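Long-range contact in CCMAN5 (Cellulosimicrobium cellulans, PDB 2XSG), which is a family 92 glycoside hydrolase with alpha-mannosidase activity that probably needs its bound calcium ion to trim mannose from glycans: residues S73-T84 / P157-T168. Sequence-based numbering, arbitrary orientation.
Sequences SGGGGDLLVVPT and PSLVVDLETNNT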
loop_
_atom_site.group_PDB
_atom_site.type_symbol
_atom_site.label_atom_id
_atom_site.label_comp_id
_atom_site.label_asym_id
_atom_site.label_seq_id
_atom_site.Cartn_x
_atom_site.Cartn_y
_atom_site.Cartn_z
ATOM N N SER A 73 -15.050 2.626 0.383
ATOM C CA SER A 73 -15.421 2.269 1.751
ATOM C C SER A 73 -14.552 1.109 2.246
ATOM O O SER A 73 -14.909 0.401 3.183
ATOM C CB SER A 73 -16.936 1.967 1.850
ATOM O OG SER A 73 -17.304 0.859 1.037
ATOM N N GLY A 74 -13.406 0.918 1.594
ATOM C CA GLY A 74 -12.482 -0.164 1.940
ATOM C C GLY A 74 -12.870 -1.501 1.339
ATOM O O GLY A 74 -14.026 -1.716 0.986
ATOM N N GLY A 75 -11.890 -2.395 1.231
ATOM C CA GLY A 75 -12.097 -3.748 0.731
ATOM C C GLY A 75 -11.914 -4.822 1.782
ATOM O O GLY A 75 -11.460 -4.553 2.907
ATOM N N GLY A 76 -12.282 -6.050 1.425
ATOM C CA GLY A 76 -12.273 -7.153 2.405
ATOM C C GLY A 76 -13.240 -6.892 3.553
ATOM O O GLY A 76 -14.375 -6.456 3.322
ATOM N N GLY A 77 -12.787 -7.143 4.784
ATOM C CA GLY A 77 -13.652 -7.011 5.976
ATOM C C GLY A 77 -14.559 -8.226 6.178
ATOM O O GLY A 77 -15.575 -8.133 6.868
ATOM N N ASP A 78 -14.182 -9.359 5.579
ATOM C CA ASP A 78 -14.945 -10.613 5.657
ATOM C C ASP A 78 -14.750 -11.342 6.979
ATOM O O ASP A 78 -13.685 -11.248 7.596
ATOM C CB ASP A 78 -14.512 -11.599 4.556
ATOM C CG ASP A 78 -14.772 -11.074 3.147
ATOM O OD1 ASP A 78 -13.787 -10.792 2.411
ATOM O OD2 ASP A 78 -15.957 -10.951 2.789
ATOM N N LEU A 79 -15.785 -12.096 7.363
ATOM C CA LEU A 79 -15.738 -13.064 8.448
ATOM C C LEU A 79 -15.623 -12.356 9.802
ATOM O O LEU A 79 -14.543 -12.306 10.393
ATOM C CB LEU A 79 -14.599 -14.063 8.244
ATOM C CG LEU A 79 -14.787 -15.515 8.710
ATOM C CD1 LEU A 79 -13.829 -16.440 7.950
ATOM C CD2 LEU A 79 -14.585 -15.655 10.221
ATOM N N LEU A 80 -16.747 -11.821 10.269
ATOM C CA LEU A 80 -16.774 -11.072 11.511
ATOM C C LEU A 80 -17.057 -12.007 12.669
ATOM O O LEU A 80 -18.087 -12.689 12.693
ATOM C CB LEU A 80 -17.795 -9.919 11.444
ATOM C CG LEU A 80 -17.983 -9.045 12.700
ATOM C CD1 LEU A 80 -16.768 -8.157 12.941
ATOM C CD2 LEU A 80 -19.255 -8.195 12.575
ATOM N N VAL A 81 -16.126 -12.052 13.616
ATOM C CA VAL A 81 -16.284 -12.839 14.844
ATOM C C VAL A 81 -16.533 -11.910 16.041
ATOM O O VAL A 81 -15.693 -11.083 16.369
ATOM C CB VAL A 81 -15.043 -13.725 15.102
ATOM C CG1 VAL A 81 -15.109 -14.402 16.506
ATOM C CG2 VAL A 81 -14.846 -14.770 13.958
ATOM N N VAL A 82 -17.699 -12.060 16.665
ATOM C CA VAL A 82 -18.160 -11.185 17.728
ATOM C C VAL A 82 -18.383 -11.974 19.025
ATOM O O VAL A 82 -19.284 -12.827 19.074
ATOM C CB VAL A 82 -19.513 -10.491 17.353
ATOM C CG1 VAL A 82 -19.979 -9.561 18.472
ATOM C CG2 VAL A 82 -19.388 -9.715 16.052
ATOM N N PRO A 83 -17.598 -11.678 20.082
ATOM C CA PRO A 83 -17.838 -12.312 21.378
ATOM C C PRO A 83 -19.027 -11.667 22.099
ATOM O O PRO A 83 -19.189 -10.442 22.058
ATOM C CB PRO A 83 -16.538 -12.031 22.139
ATOM C CG PRO A 83 -16.082 -10.713 21.595
ATOM C CD PRO A 83 -16.450 -10.752 20.136
ATOM N N THR A 84 -19.853 -12.489 22.741
ATOM C CA THR A 84 -21.034 -11.990 23.438
ATOM C C THR A 84 -21.502 -12.959 24.520
ATOM O O THR A 84 -21.280 -14.173 24.412
ATOM C CB THR A 84 -22.184 -11.697 22.458
ATOM O OG1 THR A 84 -23.259 -11.073 23.160
ATOM C CG2 THR A 84 -22.679 -12.977 21.765
ATOM N N PRO A 157 -20.623 -18.074 27.343
ATOM C CA PRO A 157 -19.869 -17.480 26.237
ATOM C C PRO A 157 -20.439 -17.869 24.883
ATOM O O PRO A 157 -20.950 -18.985 24.695
ATOM C CB PRO A 157 -18.466 -18.097 26.387
ATOM C CG PRO A 157 -18.397 -18.584 27.808
ATOM C CD PRO A 157 -19.808 -19.085 28.043
ATOM N N SER A 158 -20.370 -16.935 23.947
ATOM C CA SER A 158 -20.798 -17.216 22.592
ATOM C C SER A 158 -19.962 -16.398 21.602
ATOM O O SER A 158 -19.502 -15.294 21.913
ATOM C CB SER A 158 -22.291 -16.919 22.459
ATOM O OG SER A 158 -22.679 -16.945 21.109
ATOM N N LEU A 159 -19.748 -16.959 20.423
ATOM C CA LEU A 159 -19.104 -16.225 19.356
ATOM C C LEU A 159 -20.030 -16.278 18.163
ATOM O O LEU A 159 -20.444 -17.361 17.751
ATOM C CB LEU A 159 -17.747 -16.853 18.994
ATOM C CG LEU A 159 -16.645 -16.867 20.058
ATOM C CD1 LEU A 159 -15.390 -17.529 19.531
ATOM C CD2 LEU A 159 -16.304 -15.449 20.507
ATOM N N VAL A 160 -20.376 -15.110 17.642
ATOM C CA VAL A 160 -21.153 -15.008 16.424
ATOM C C VAL A 160 -20.142 -14.971 15.288
ATOM O O VAL A 160 -19.168 -14.200 15.358
ATOM C CB VAL A 160 -21.991 -13.720 16.408
ATOM C CG1 VAL A 160 -22.609 -13.486 15.038
ATOM C CG2 VAL A 160 -23.074 -13.777 17.486
ATOM N N VAL A 161 -20.356 -15.802 14.271
ATOM C CA VAL A 161 -19.530 -15.764 13.074
ATOM C C VAL A 161 -20.436 -15.206 11.971
ATOM O O VAL A 161 -21.284 -15.914 11.460
ATOM C CB VAL A 161 -18.955 -17.171 12.724
ATOM C CG1 VAL A 161 -18.059 -17.121 11.492
ATOM C CG2 VAL A 161 -18.205 -17.783 13.918
ATOM N N ASP A 162 -20.273 -13.923 11.653
ATOM C CA ASP A 162 -21.130 -13.229 10.692
ATOM C C ASP A 162 -20.472 -13.214 9.307
ATOM O O ASP A 162 -19.407 -12.581 9.095
ATOM C CB ASP A 162 -21.394 -11.813 11.190
ATOM C CG ASP A 162 -22.523 -11.127 10.463
ATOM O OD1 ASP A 162 -22.707 -11.334 9.244
ATOM O OD2 ASP A 162 -23.260 -10.367 11.113
ATOM N N LEU A 163 -21.104 -13.894 8.360
ATOM C CA LEU A 163 -20.515 -14.059 7.030
ATOM C C LEU A 163 -21.052 -13.082 6.000
ATOM O O LEU A 163 -20.728 -13.175 4.814
ATOM C CB LEU A 163 -20.671 -15.499 6.537
ATOM C CG LEU A 163 -19.790 -16.586 7.169
ATOM C CD1 LEU A 163 -18.327 -16.142 7.286
ATOM C CD2 LEU A 163 -20.294 -16.948 8.515
ATOM N N GLU A 164 -21.872 -12.136 6.451
ATOM C CA GLU A 164 -22.375 -11.106 5.543
ATOM C C GLU A 164 -21.426 -9.902 5.505
ATOM O O GLU A 164 -21.241 -9.308 4.455
ATOM C CB GLU A 164 -23.789 -10.676 5.938
ATOM C CG GLU A 164 -24.501 -9.833 4.873
ATOM C CD GLU A 164 -24.109 -8.353 4.921
ATOM O OE1 GLU A 164 -23.571 -7.896 5.951
ATOM O OE2 GLU A 164 -24.327 -7.644 3.914
ATOM N N THR A 165 -20.831 -9.563 6.657
ATOM C CA THR A 165 -19.979 -8.371 6.838
ATOM C C THR A 165 -18.928 -8.242 5.735
ATOM O O THR A 165 -18.169 -9.184 5.466
ATOM C CB THR A 165 -19.276 -8.382 8.219
ATOM O OG1 THR A 165 -20.232 -8.665 9.242
ATOM C CG2 THR A 165 -18.591 -7.046 8.518
ATOM N N ASN A 166 -18.938 -7.089 5.070
ATOM C CA ASN A 166 -17.896 -6.730 4.103
ATOM C C ASN A 166 -17.754 -5.219 4.053
ATOM O O ASN A 166 -18.750 -4.512 4.205
ATOM C CB ASN A 166 -18.232 -7.279 2.711
ATOM C CG ASN A 166 -17.086 -7.116 1.734
ATOM O OD1 ASN A 166 -16.918 -6.057 1.136
ATOM N ND2 ASN A 166 -16.304 -8.181 1.543
ATOM N N ASN A 167 -16.533 -4.738 3.820
ATOM C CA ASN A 167 -16.260 -3.298 3.742
ATOM C C ASN A 167 -16.928 -2.581 2.575
ATOM O O ASN A 167 -17.162 -1.366 2.640
ATOM C CB ASN A 167 -14.746 -3.015 3.784
ATOM C CG ASN A 167 -14.159 -3.256 5.165
ATOM O OD1 ASN A 167 -14.839 -3.071 6.177
ATOM N ND2 ASN A 167 -12.917 -3.678 5.216
ATOM N N THR A 168 -17.257 -3.340 1.533
ATOM C CA THR A 168 -17.924 -2.779 0.364
ATOM C C THR A 168 -19.139 -3.577 -0.083
ATOM O O THR A 168 -20.215 -3.015 -0.213
ATOM C CB THR A 168 -16.950 -2.595 -0.813
ATOM O OG1 THR A 168 -16.024 -1.556 -0.491
ATOM C CG2 THR A 168 -17.698 -2.205 -2.089
HETATM O O HOH W 1 -15.921 0.829 -1.948
HETATM O O HOH W 2 -14.614 -5.939 -0.349
HETATM O O HOH W 3 -18.260 -11.775 6.485
#
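The side chains of Asn166 and Asp78 run alongside each other, amide and carboxylate planes 57° apart. Asn166 ND2 donates to Asp78 OD2 over 3.1 Å, from above the carboxylate plane, and the acceptor lies in the amide's own plane. Tyr200 OH bonds both Asp78 OD1 and Asn166 ND2. CG of Asn166 stands anti to the backbone N (chi1 -171°), which carries the amide across to the aspartate. Asn166 OD1 turns back to Thr168 N in an Asx turn. A leucine in place of Asn166 would probably unfasten that turn and leave Asp78 OD2 with Arg170 but without its amide donor. Asn167 reaches over the glycine run. Its ND2 gives a straight bond of 2.9 Å to Gly75 O, met from above the carbonyl plane, while its backbone N bonds to Gly76 O. Arg42 holds Asn167 OD1. Gly77, with no side chain, lies against this amide. Thr165 lays OG1 against Leu80, 3.5 Å from CD2. A water accepts from Leu79 N and donates to Asp162 O and Thr165 O where the chains part. Beyond it, strands 80-84 and 158-162 pair antiparallel. On one face Leu159 CD2 packs on Pro83 CB at 3.8 Å; on the other Val82 meets Val160. Strand 80-84 is an edge strand of the five-stranded sheet in the N-terminal domain, and strand 158-162 continues it to strand 235-240. Tyr149 of strand 144-150 covers Val81, Pro83 and Leu159.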